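Local coordinates for epsin 1 (Danio rerio, PDB 5LP0), which probably binds membranes rich in phosphatidylinositol 4,5-bisphosphate, alters their curvature and helps clathrin-coated pits to form during endocytosis, at residues A[29-34]-A[66-71]; A[43-48]-A[82-87]; A[71-74]-A[80-83]. All coordinates share one frame; numbering follows the deposited sequence.

Interaction 1 of 3, residues A[29-34]-A[66-71]; sequences SEIADL and MTLMEY
The ring end of Tyr71 reaches Ser29 and Ala32, and Ile31 meets Leu68 beside it. This is a helix-helix contact inside the all-helical ENTH domain. Segments 29-34 and 66-71, on helices 25-34 and 59-75, cross at -53°, their axes 10.3 Å apart at closest approach. At that spacing the backbones stay apart, and side chains bridge the interval. Tyr71 reaches across with its ring. Its CB points toward the other helix, and CG lies anti to the backbone N (chi1 -176°), which carries the ring outward to helix 25-34. Further along, CE2 lies 3.9 Å from Ala32 CB, a methyl that sits at the ring edge near its plane. CE2 also lies 3.7 Å from Ser29 N. CZ comes next, 4.1 Å from Ser29 CA. The hydroxyl ends the chain against carbon, with OH 3.5 Å from Ser29 CB. Without the ring, as with an alanine here, a gap would probably open beside Ser29 and Ala32. The second point of contact is aliphatic. Ile31 and Leu68 cross at about a right angle and touch through their end methyls. Ile31 also packs on Lys11 and Ala15, and Leu68 on Val12, so helix 8-15 joins the same buried cluster. Where the two aliphatic chains meet, Ile31 CD1 is 4.0 Å from Leu68 CD1.

Interaction 2 of 3, residues A[43-48]-A[82-87]; sequences EIMSMV and QQCREN
Gln83 OE1 accepts a hydrogen bond from Trp49 NE1 and is also touched by Met45 across the contact. The contact joins helix 38-51, which carries Met45, to helix 78-86 within the helical ENTH fold. Met45 and Gln83 approach from opposite directions. Gln83 is extended beyond CG, which brings its amide up to Met45. Met45 CB is 3.4 Å from Gln83 OE1. Met45 itself is folded, bent at both chi2 (-60°) and chi3 (-73°). The bend turns its terminal methyl back, and Met45 CE lies 3.6 Å from the same Gln83 OE1. The amide oxygen thus has the indole N-H as its polar partner, with CB and the end methyl CE of Met45 as apolar neighbours. Met45 CE is also 4.0 Å from the amide carbon Gln83 CD, and it lies 4.1 Å from Gln83 CB in the aliphatic part of the chain. Met69 of helix 59-75 touches both Met45 and Cys84, which continues the sulfur-rich packing. The methyl of Met45 also meets Cys84, with Met45 CE 4.2 Å from Cys84 SG.

Interaction 3 of 3, residues A[71-74]-A[80-83]; sequences YLIK and VAQQ
Val80 pushes one methyl against the backbone and side chains of Leu72 and Ile73. The contact joins helix 59-75 to helix 78-86, two consecutive helices of the ENTH domain separated by a very short turn. Val80 CG1 lies 3.7 Å from Ile73 N. It is also 3.8 Å from Leu72 CB and 4.0 Å from Ile73 CG1. One methyl therefore touches two successive residues of the helix. Its direction comes from the first torsion of Val80, which sets CG1 anti to the backbone N (chi1 177°). The side chains of Ile73 and Val80 cross at about a right angle. Next to them Ile73 CG2 meets Ala81 CB at 4.0 Å. The small alanine probably helps the backbones to come this close, with Ile73 CA and Ala81 CA 4.9 Å apart.

A water links the same two residues. It donates to Ile73 O at 2.8 Å and accepts from Ala81 N at 2.9 Å. Ile73 O belongs to the last turn of helix 59-75, and Ala81 N lies near the start of helix 78-86. The water thus serves polar backbone atoms close to the facing ends of two helices.

Farther out, side chains of other helices pack around these. Ile44 and Ile31 back Leu72. Leu118, Leu122 and Leu128 pack on Ile73, and Phe41 on Val80. Lys74 NZ forms salt bridges with Glu70 and with Glu131 of helix 125-139.

The direct contact is thus apolar, so shape and exclusion of solvent probably hold it. The water supplies a directional, hydrogen-bonded link between the two backbones.

How the interactions relate
The three contacts form one continuous patch of the ENTH domain core. Their segments lie on four consecutive helices: 25-34, 38-51, 59-75 and 78-86. Interactions 1 and 2 have centres about 11 Å apart and alternate along the chain. Interaction 3 lies about 8 Å from each, centre to centre. Its segments overlap those of interaction 1 at Tyr71 and those of interaction 2 at Gln82 and Gln83. The contacts also touch one another: Leu34 packs on Ile44, and Cys84 on Ile73. The side chains of Leu68 and Ile31 lie about 7 Å and 9 Å from those of Arg51 and Arg13, which probably help to bind the phosphoinositide.

Interaction 1 of 3, residues A[29-34]-A[66-71]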
ATOM      1  N   SER A  29      10.103  -5.179   0.232  1.00 15.36           N
ATOM      2  CA  SER A  29      10.321  -6.573   0.594  1.00 14.92           C
ATOM      3  C   SER A  29      10.504  -6.729   2.102  1.00 14.13           C
ATOM      4  O   SER A  29       9.997  -7.669   2.692  1.00 14.25           O
ATOM      5  CB  SER A  29      11.530  -7.135  -0.148  1.00 22.62           C
ATOM      6  OG  SER A  29      11.725  -8.499   0.182  1.00 22.68           O
ATOM      7  N   GLU A  30      11.235  -5.812   2.717  1.00 14.87           N
ATOM      8  CA  GLU A  30      11.386  -5.827   4.168  1.00 13.24           C
ATOM      9  C   GLU A  30      10.024  -5.742   4.884  1.00  9.68           C
ATOM     10  O   GLU A  30       9.756  -6.473   5.836  1.00 11.07           O
ATOM     11  CB  GLU A  30      12.297  -4.688   4.629  1.00 19.59           C
ATOM     12  CG  GLU A  30      13.732  -4.821   4.167  1.00 28.70           C
ATOM     13  CD  GLU A  30      14.542  -3.547   4.365  1.00 36.31           C
ATOM     14  OE1 GLU A  30      14.191  -2.740   5.250  1.00 35.21           O
ATOM     15  OE2 GLU A  30      15.532  -3.353   3.627  1.00 40.89           O
ATOM     16  N   ILE A  31       9.177  -4.824   4.424  1.00 10.35           N
ATOM     17  CA  ILE A  31       7.849  -4.639   5.003  1.00  8.26           C
ATOM     18  C   ILE A  31       7.024  -5.928   4.804  1.00  9.16           C
ATOM     19  O   ILE A  31       6.350  -6.382   5.728  1.00  9.98           O
ATOM     20  CB  ILE A  31       7.147  -3.393   4.430  1.00  9.53           C
ATOM     21  CG1 ILE A  31       7.975  -2.127   4.744  1.00  8.01           C
ATOM     22  CG2 ILE A  31       5.750  -3.249   5.015  1.00  9.07           C
ATOM     23  CD1 ILE A  31       7.544  -0.905   3.972  1.00  7.97           C
ATOM     24  N   ALA A  32       7.133  -6.558   3.629  1.00  7.81           N
ATOM     25  CA  ALA A  32       6.410  -7.790   3.371  1.00  8.20           C
ATOM     26  C   ALA A  32       6.836  -8.880   4.360  1.00  7.74           C
ATOM     27  O   ALA A  32       5.983  -9.565   4.906  1.00  8.61           O
ATOM     28  CB  ALA A  32       6.635  -8.269   1.946  1.00 11.79           C
ATOM     29  N   ASP A  33       8.139  -9.045   4.612  1.00  8.55           N
ATOM     30  CA  ASP A  33       8.566 -10.028   5.602  1.00  8.99           C
ATOM     31  C   ASP A  33       7.984  -9.710   6.983  1.00  7.91           C
ATOM     32  O   ASP A  33       7.552 -10.611   7.695  1.00  9.08           O
ATOM     33  CB  ASP A  33      10.094 -10.082   5.714  1.00 10.46           C
ATOM     34  CG  ASP A  33      10.743 -10.803   4.556  1.00 14.33           C
ATOM     35  OD1 ASP A  33      10.090 -11.681   3.946  1.00 14.45           O
ATOM     36  OD2 ASP A  33      11.910 -10.484   4.260  1.00 19.82           O
ATOM     37  N   LEU A  34       7.961  -8.420   7.346  1.00  7.47           N
ATOM     38  CA  LEU A  34       7.423  -8.008   8.643  1.00  8.96           C
ATOM     39  C   LEU A  34       5.924  -8.280   8.781  1.00  7.18           C
ATOM     40  O   LEU A  34       5.416  -8.396   9.894  1.00  8.65           O
ATOM     41  CB  LEU A  34       7.734  -6.534   8.938  1.00  8.58           C
ATOM     42  CG  LEU A  34       9.203  -6.252   9.285  1.00 11.26           C
ATOM     43  CD1 LEU A  34       9.482  -4.772   9.237  1.00 11.62           C
ATOM     44  CD2 LEU A  34       9.570  -6.812  10.661  1.00 13.22           C
ATOM     45  N   MET A  66      -0.935   2.878  -1.967  1.00  5.65           N
ATOM     46  CA  MET A  66      -1.655   1.852  -2.735  1.00  5.70           C
ATOM     47  C   MET A  66      -0.627   0.949  -3.420  1.00  7.41           C
ATOM     48  O   MET A  66      -0.823  -0.269  -3.495  1.00  8.30           O
ATOM     49  CB  MET A  66      -2.600   2.440  -3.784  1.00  6.73           C
ATOM     50  CG  MET A  66      -3.910   2.935  -3.208  1.00  5.72           C
ATOM     51  SD  MET A  66      -5.124   3.336  -4.477  1.00  9.10           S
ATOM     52  CE  MET A  66      -4.371   4.860  -5.037  1.00  7.89           C
ATOM     53  N   THR A  67       0.484   1.514  -3.890  1.00  6.34           N
ATOM     54  CA  THR A  67       1.556   0.698  -4.456  1.00  6.95           C
ATOM     55  C   THR A  67       2.091  -0.259  -3.398  1.00  7.78           C
ATOM     56  O   THR A  67       2.253  -1.449  -3.650  1.00  7.82           O
ATOM     57  CB  THR A  67       2.652   1.571  -4.983  1.00  7.07           C
ATOM     58  OG1 THR A  67       2.099   2.379  -6.028  1.00 11.65           O
ATOM     59  CG2 THR A  67       3.801   0.724  -5.538  1.00  9.62           C
ATOM     60  N   LEU A  68       2.307   0.246  -2.188  1.00  6.42           N
ATOM     61  CA  LEU A  68       2.776  -0.603  -1.106  1.00  4.75           C
ATOM     62  C   LEU A  68       1.720  -1.654  -0.748  1.00  7.20           C
ATOM     63  O   LEU A  68       2.042  -2.841  -0.608  1.00  7.82           O
ATOM     64  CB  LEU A  68       3.153   0.242   0.101  1.00  6.90           C
ATOM     65  CG  LEU A  68       3.527  -0.574   1.337  1.00  5.71           C
ATOM     66  CD1 LEU A  68       4.773  -1.418   1.067  1.00  9.70           C
ATOM     67  CD2 LEU A  68       3.761   0.340   2.517  1.00  9.01           C
ATOM     68  N   MET A  69       0.467  -1.258  -0.601  1.00  6.82           N
ATOM     69  CA  MET A  69      -0.563  -2.209  -0.237  1.00  7.55           C
ATOM     70  C   MET A  69      -0.660  -3.303  -1.293  1.00  6.43           C
ATOM     71  O   MET A  69      -0.755  -4.484  -0.938  1.00  8.40           O
ATOM     72  CB  MET A  69      -1.919  -1.536  -0.035  1.00  7.46           C
ATOM     73  CG  MET A  69      -2.919  -2.472   0.652  1.00  8.25           C
ATOM     74  SD  MET A  69      -2.471  -2.853   2.389  1.00 11.33           S
ATOM     75  CE  MET A  69      -3.513  -1.688   3.254  1.00 13.51           C
ATOM     76  N   GLU A  70      -0.613  -2.956  -2.572  1.00  7.13           N
ATOM     77  CA  GLU A  70      -0.641  -3.963  -3.614  1.00 10.21           C
ATOM     78  C   GLU A  70       0.513  -4.954  -3.457  1.00  8.96           C
ATOM     79  O   GLU A  70       0.334  -6.181  -3.541  1.00  8.79           O
ATOM     80  CB  GLU A  70      -0.566  -3.299  -4.978  1.00 11.73           C
ATOM     81  CG  GLU A  70      -0.557  -4.310  -6.116  1.00 16.09           C
ATOM     82  CD  GLU A  70      -0.506  -3.654  -7.469  1.00 22.95           C
ATOM     83  OE1 GLU A  70      -0.177  -2.450  -7.561  1.00 30.88           O
ATOM     84  OE2 GLU A  70      -0.812  -4.348  -8.457  1.00 25.90           O
ATOM     85  N   TYR A  71       1.706  -4.428  -3.247  1.00  7.75           N
ATOM     86  CA  TYR A  71       2.878  -5.276  -3.062  1.00  8.19           C
ATOM     87  C   TYR A  71       2.696  -6.213  -1.860  1.00  8.71           C
ATOM     88  O   TYR A  71       3.039  -7.394  -1.919  1.00 11.00           O
ATOM     89  CB  TYR A  71       4.118  -4.409  -2.869  1.00 10.61           C
ATOM     90  CG  TYR A  71       5.400  -5.208  -2.758  1.00 10.16           C
ATOM     91  CD1 TYR A  71       6.155  -5.470  -3.872  1.00 11.78           C
ATOM     92  CD2 TYR A  71       5.843  -5.694  -1.540  1.00 12.24           C
ATOM     93  CE1 TYR A  71       7.330  -6.170  -3.785  1.00 11.16           C
ATOM     94  CE2 TYR A  71       7.014  -6.429  -1.443  1.00 17.16           C
ATOM     95  CZ  TYR A  71       7.745  -6.672  -2.574  1.00 14.90           C
ATOM     96  OH  TYR A  71       8.911  -7.390  -2.506  1.00 18.48           O
TER

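Interaction 2 of 3, residues A[43-48]-A[82-87]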
ATOM      1  N   GLU A  43       1.177  -2.671  13.245  1.00  8.13           N
ATOM      2  CA  GLU A  43       1.832  -1.364  13.032  1.00 10.16           C
ATOM      3  C   GLU A  43       1.825  -0.960  11.549  1.00  7.37           C
ATOM      4  O   GLU A  43       1.561   0.212  11.188  1.00 10.12           O
ATOM      5  CB  GLU A  43       3.268  -1.389  13.576  1.00 12.91           C
ATOM      6  CG  GLU A  43       3.368  -1.570  15.096  1.00 15.98           C
ATOM      7  CD  GLU A  43       4.767  -1.990  15.571  1.00 25.87           C
ATOM      8  OE1 GLU A  43       5.596  -2.430  14.739  1.00 26.69           O
ATOM      9  OE2 GLU A  43       5.043  -1.871  16.792  1.00 31.28           O
ATOM     10  N   ILE A  44       2.064  -1.930  10.671  1.00  8.03           N
ATOM     11  CA  ILE A  44       2.229  -1.678   9.242  1.00  7.08           C
ATOM     12  C   ILE A  44       0.873  -1.295   8.688  1.00  6.28           C
ATOM     13  O   ILE A  44       0.720  -0.261   8.053  1.00  7.62           O
ATOM     14  CB  ILE A  44       2.775  -2.931   8.532  1.00  6.67           C
ATOM     15  CG1 ILE A  44       4.254  -3.074   8.844  1.00  8.59           C
ATOM     16  CG2 ILE A  44       2.542  -2.863   6.984  1.00  6.36           C
ATOM     17  CD1 ILE A  44       4.816  -4.451   8.548  1.00  8.95           C
ATOM     18  N   MET A  45      -0.134  -2.077   8.981  1.00  7.88           N
ATOM     19  CA  MET A  45      -1.427  -1.881   8.382  1.00  6.33           C
ATOM     20  C   MET A  45      -2.029  -0.578   8.874  1.00  7.86           C
ATOM     21  O   MET A  45      -2.617   0.172   8.084  1.00  7.12           O
ATOM     22  CB  MET A  45      -2.345  -3.051   8.682  1.00  7.82           C
ATOM     23  CG  MET A  45      -1.890  -4.323   7.985  1.00  7.86           C
ATOM     24  SD  MET A  45      -1.796  -4.302   6.171  1.00  8.64           S
ATOM     25  CE  MET A  45      -3.542  -4.323   5.740  1.00 13.06           C
ATOM     26  N   SER A  46      -1.849  -0.249  10.143  1.00  6.94           N
ATOM     27  CA  SER A  46      -2.409   0.991  10.649  1.00  7.28           C
ATOM     28  C   SER A  46      -1.813   2.163   9.875  1.00  6.77           C
ATOM     29  O   SER A  46      -2.551   3.082   9.444  1.00  8.40           O
ATOM     30  CB  SER A  46      -2.112   1.132  12.143  1.00 11.63           C
ATOM     31  OG  SER A  46      -2.574   2.385  12.588  1.00 16.09           O
ATOM     32  N   MET A  47      -0.490   2.154   9.711  1.00  5.86           N
ATOM     33  CA  MET A  47       0.170   3.240   9.001  1.00  7.59           C
ATOM     34  C   MET A  47      -0.248   3.303   7.530  1.00  5.15           C
ATOM     35  O   MET A  47      -0.418   4.382   6.967  1.00  6.54           O
ATOM     36  CB  MET A  47       1.687   3.129   9.150  1.00  7.86           C
ATOM     37  CG  MET A  47       2.412   4.402   8.717  1.00  8.62           C
ATOM     38  SD  MET A  47       2.021   5.809   9.804  1.00 10.82           S
ATOM     39  CE  MET A  47       1.446   7.052   8.648  1.00  9.06           C
ATOM     40  N   VAL A  48      -0.454   2.170   6.885  1.00  5.61           N
ATOM     41  CA  VAL A  48      -0.863   2.178   5.493  1.00  4.10           C
ATOM     42  C   VAL A  48      -2.255   2.781   5.361  1.00  4.70           C
ATOM     43  O   VAL A  48      -2.483   3.628   4.477  1.00  5.65           O
ATOM     44  CB  VAL A  48      -0.789   0.762   4.851  1.00  5.81           C
ATOM     45  CG1 VAL A  48      -1.315   0.814   3.416  1.00  8.77           C
ATOM     46  CG2 VAL A  48       0.651   0.225   4.823  1.00  5.84           C
ATOM     47  N   GLN A  82      -6.645 -10.327   3.372  1.00  9.91           N
ATOM     48  CA  GLN A  82      -7.847 -10.526   4.148  1.00 11.92           C
ATOM     49  C   GLN A  82      -8.299  -9.235   4.802  1.00  8.99           C
ATOM     50  O   GLN A  82      -9.486  -8.903   4.756  1.00 11.56           O
ATOM     51  CB  GLN A  82      -7.612 -11.572   5.243  1.00 13.79           C
ATOM     52  CG  GLN A  82      -8.897 -12.184   5.776  1.00 32.15           C
ATOM     53  CD  GLN A  82      -9.646 -11.303   6.767  1.00 38.55           C
ATOM     54  OE1 GLN A  82      -9.083 -10.371   7.363  1.00 42.22           O
ATOM     55  NE2 GLN A  82     -10.938 -11.612   6.962  1.00 37.22           N
ATOM     56  N   GLN A  83      -7.369  -8.503   5.418  1.00  8.98           N
ATOM     57  CA  GLN A  83      -7.757  -7.264   6.074  1.00  8.56           C
ATOM     58  C   GLN A  83      -8.187  -6.224   5.027  1.00  8.62           C
ATOM     59  O   GLN A  83      -9.126  -5.440   5.259  1.00  8.82           O
ATOM     60  CB  GLN A  83      -6.653  -6.720   6.988  1.00 10.11           C
ATOM     61  CG  GLN A  83      -7.094  -5.442   7.681  1.00  8.28           C
ATOM     62  CD  GLN A  83      -6.136  -4.917   8.717  1.00  9.25           C
ATOM     63  OE1 GLN A  83      -5.673  -3.773   8.649  1.00  9.47           O
ATOM     64  NE2 GLN A  83      -5.864  -5.717   9.702  1.00 12.92           N
ATOM     65  N   CYS A  84      -7.564  -6.251   3.856  1.00  7.91           N
ATOM     66  CA  CYS A  84      -7.920  -5.287   2.819  1.00  9.93           C
ATOM     67  C   CYS A  84      -9.343  -5.530   2.309  1.00 10.55           C
ATOM     68  O   CYS A  84     -10.103  -4.591   2.085  1.00 13.40           O
ATOM     69  CB  CYS A  84      -6.952  -5.355   1.660  1.00  8.79           C
ATOM     70  SG  CYS A  84      -5.366  -4.622   1.990  1.00 10.01           S
ATOM     71  N   ARG A  85      -9.716  -6.796   2.177  1.00 13.05           N
ATOM     72  CA  ARG A  85     -11.055  -7.153   1.730  1.00 12.38           C
ATOM     73  C   ARG A  85     -12.066  -6.749   2.793  1.00 14.02           C
ATOM     74  O   ARG A  85     -13.159  -6.274   2.464  1.00 16.52           O
ATOM     75  CB  ARG A  85     -11.171  -8.655   1.418  1.00 16.91           C
ATOM     76  CG  ARG A  85     -10.517  -9.074   0.114  1.00 20.14           C
ATOM     77  CD  ARG A  85     -10.900 -10.512  -0.290  1.00 28.66           C
ATOM     78  NE  ARG A  85     -10.246 -11.514   0.550  1.00 37.50           N
ATOM     79  CZ  ARG A  85      -8.986 -11.913   0.390  1.00 37.54           C
ATOM     80  NH1 ARG A  85      -8.254 -11.405  -0.585  1.00 46.79           N
ATOM     81  NH2 ARG A  85      -8.444 -12.816   1.201  1.00 38.44           N
ATOM     82  N   GLU A  86     -11.692  -6.923   4.061  1.00 13.26           N
ATOM     83  CA  GLU A  86     -12.530  -6.479   5.181  1.00 14.17           C
ATOM     84  C   GLU A  86     -12.733  -4.959   5.182  1.00 16.51           C
ATOM     85  O   GLU A  86     -13.778  -4.461   5.599  1.00 20.31           O
ATOM     86  CB  GLU A  86     -11.933  -6.889   6.537  1.00 24.13           C
ATOM     87  CG  GLU A  86     -12.140  -8.326   6.930  1.00 29.88           C
ATOM     88  CD  GLU A  86     -11.494  -8.643   8.275  1.00 39.29           C
ATOM     89  OE1 GLU A  86     -10.947  -7.723   8.927  1.00 41.22           O
ATOM     90  OE2 GLU A  86     -11.531  -9.818   8.680  1.00 38.96           O
ATOM     91  N   ASN A  87     -11.707  -4.234   4.755  1.00 10.43           N
ATOM     92  CA  ASN A  87     -11.740  -2.778   4.749  1.00  8.70           C
ATOM     93  C   ASN A  87     -11.812  -2.222   3.345  1.00  7.36           C
ATOM     94  O   ASN A  87     -11.212  -1.189   3.051  1.00  8.10           O
ATOM     95  CB  ASN A  87     -10.522  -2.212   5.464  1.00  9.37           C
ATOM     96  CG  ASN A  87     -10.563  -2.453   6.945  1.00 16.13           C
ATOM     97  OD1 ASN A  87     -10.078  -3.471   7.416  1.00 23.93           O
ATOM     98  ND2 ASN A  87     -11.152  -1.514   7.698  1.00 15.95           N
TER

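Interaction 3 of 3, residues A[71-74]-A[80-83]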
ATOM      1  N   TYR A  71       1.706  -4.428  -3.247  1.00  7.75           N
ATOM      2  CA  TYR A  71       2.878  -5.276  -3.062  1.00  8.19           C
ATOM      3  C   TYR A  71       2.696  -6.213  -1.860  1.00  8.71           C
ATOM      4  O   TYR A  71       3.039  -7.394  -1.919  1.00 11.00           O
ATOM      5  CB  TYR A  71       4.118  -4.409  -2.869  1.00 10.61           C
ATOM      6  CG  TYR A  71       5.400  -5.208  -2.758  1.00 10.16           C
ATOM      7  CD1 TYR A  71       6.155  -5.470  -3.872  1.00 11.78           C
ATOM      8  CD2 TYR A  71       5.843  -5.694  -1.540  1.00 12.24           C
ATOM      9  CE1 TYR A  71       7.330  -6.170  -3.785  1.00 11.16           C
ATOM     10  CE2 TYR A  71       7.014  -6.429  -1.443  1.00 17.16           C
ATOM     11  CZ  TYR A  71       7.745  -6.672  -2.574  1.00 14.90           C
ATOM     12  OH  TYR A  71       8.911  -7.390  -2.506  1.00 18.48           O
ATOM     13  N   LEU A  72       2.151  -5.709  -0.756  1.00  7.14           N
ATOM     14  CA  LEU A  72       1.952  -6.529   0.438  1.00  7.78           C
ATOM     15  C   LEU A  72       0.840  -7.562   0.266  1.00  8.62           C
ATOM     16  O   LEU A  72       0.921  -8.684   0.775  1.00  9.10           O
ATOM     17  CB  LEU A  72       1.639  -5.612   1.615  1.00  7.73           C
ATOM     18  CG  LEU A  72       2.712  -4.611   2.033  1.00  7.70           C
ATOM     19  CD1 LEU A  72       2.226  -3.801   3.246  1.00  7.60           C
ATOM     20  CD2 LEU A  72       4.055  -5.288   2.340  1.00  9.81           C
ATOM     21  N   ILE A  73      -0.209  -7.204  -0.453  1.00  8.51           N
ATOM     22  CA  ILE A  73      -1.271  -8.145  -0.792  1.00  7.39           C
ATOM     23  C   ILE A  73      -0.694  -9.338  -1.558  1.00 10.18           C
ATOM     24  O   ILE A  73      -1.048 -10.494  -1.272  1.00 10.84           O
ATOM     25  CB  ILE A  73      -2.352  -7.453  -1.654  1.00 10.11           C
ATOM     26  CG1 ILE A  73      -3.236  -6.549  -0.784  1.00  9.53           C
ATOM     27  CG2 ILE A  73      -3.196  -8.464  -2.420  1.00 11.30           C
ATOM     28  CD1 ILE A  73      -3.972  -5.457  -1.582  1.00 11.36           C
ATOM     29  N   LYS A  74       0.208  -9.070  -2.490  1.00 11.11           N
ATOM     30  CA  LYS A  74       0.745 -10.112  -3.373  1.00 10.44           C
ATOM     31  C   LYS A  74       1.946 -10.848  -2.785  1.00 10.84           C
ATOM     32  O   LYS A  74       2.190 -12.007  -3.121  1.00 12.41           O
ATOM     33  CB  LYS A  74       1.152  -9.494  -4.706  1.00 12.38           C
ATOM     34  CG  LYS A  74       0.002  -8.953  -5.530  1.00 12.24           C
ATOM     35  CD  LYS A  74       0.513  -8.322  -6.805  1.00 10.35           C
ATOM     36  CE  LYS A  74      -0.639  -7.781  -7.603  1.00 11.28           C
ATOM     37  NZ  LYS A  74      -0.185  -7.199  -8.907  1.00 13.60           N
ATOM     38  N   VAL A  80      -2.790  -9.848   5.012  1.00  8.80           N
ATOM     39  CA  VAL A  80      -2.864  -8.523   4.388  1.00  7.47           C
ATOM     40  C   VAL A  80      -4.099  -8.430   3.483  1.00  7.76           C
ATOM     41  O   VAL A  80      -4.949  -7.536   3.652  1.00  7.97           O
ATOM     42  CB  VAL A  80      -1.596  -8.179   3.578  1.00  6.97           C
ATOM     43  CG1 VAL A  80      -1.774  -6.800   2.880  1.00  7.44           C
ATOM     44  CG2 VAL A  80      -0.354  -8.155   4.474  1.00  7.37           C
ATOM     45  N   ALA A  81      -4.205  -9.350   2.522  1.00  8.99           N
ATOM     46  CA  ALA A  81      -5.330  -9.338   1.585  1.00 10.99           C
ATOM     47  C   ALA A  81      -6.649  -9.497   2.340  1.00 13.76           C
ATOM     48  O   ALA A  81      -7.663  -8.895   2.003  1.00 11.97           O
ATOM     49  CB  ALA A  81      -5.161 -10.432   0.516  1.00 12.39           C
ATOM     50  N   GLN A  82      -6.645 -10.327   3.372  1.00  9.91           N
ATOM     51  CA  GLN A  82      -7.847 -10.526   4.148  1.00 11.92           C
ATOM     52  C   GLN A  82      -8.299  -9.235   4.802  1.00  8.99           C
ATOM     53  O   GLN A  82      -9.486  -8.903   4.756  1.00 11.56           O
ATOM     54  CB  GLN A  82      -7.612 -11.572   5.243  1.00 13.79           C
ATOM     55  CG  GLN A  82      -8.897 -12.184   5.776  1.00 32.15           C
ATOM     56  CD  GLN A  82      -9.646 -11.303   6.767  1.00 38.55           C
ATOM     57  OE1 GLN A  82      -9.083 -10.371   7.363  1.00 42.22           O
ATOM     58  NE2 GLN A  82     -10.938 -11.612   6.962  1.00 37.22           N
ATOM     59  N   GLN A  83      -7.369  -8.503   5.418  1.00  8.98           N
ATOM     60  CA  GLN A  83      -7.757  -7.264   6.074  1.00  8.56           C
ATOM     61  C   GLN A  83      -8.187  -6.224   5.027  1.00  8.62           C
ATOM     62  O   GLN A  83      -9.126  -5.440   5.259  1.00  8.82           O
ATOM     63  CB  GLN A  83      -6.653  -6.720   6.988  1.00 10.11           C
ATOM     64  CG  GLN A  83      -7.094  -5.442   7.681  1.00  8.28           C
ATOM     65  CD  GLN A  83      -6.136  -4.917   8.717  1.00  9.25           C
ATOM     66  OE1 GLN A  83      -5.673  -3.773   8.649  1.00  9.47           O
ATOM     67  NE2 GLN A  83      -5.864  -5.717   9.702  1.00 12.92           N
TER
HETATM   68  O   HOH W   1      -2.090 -11.010   1.316  1.00  9.80           O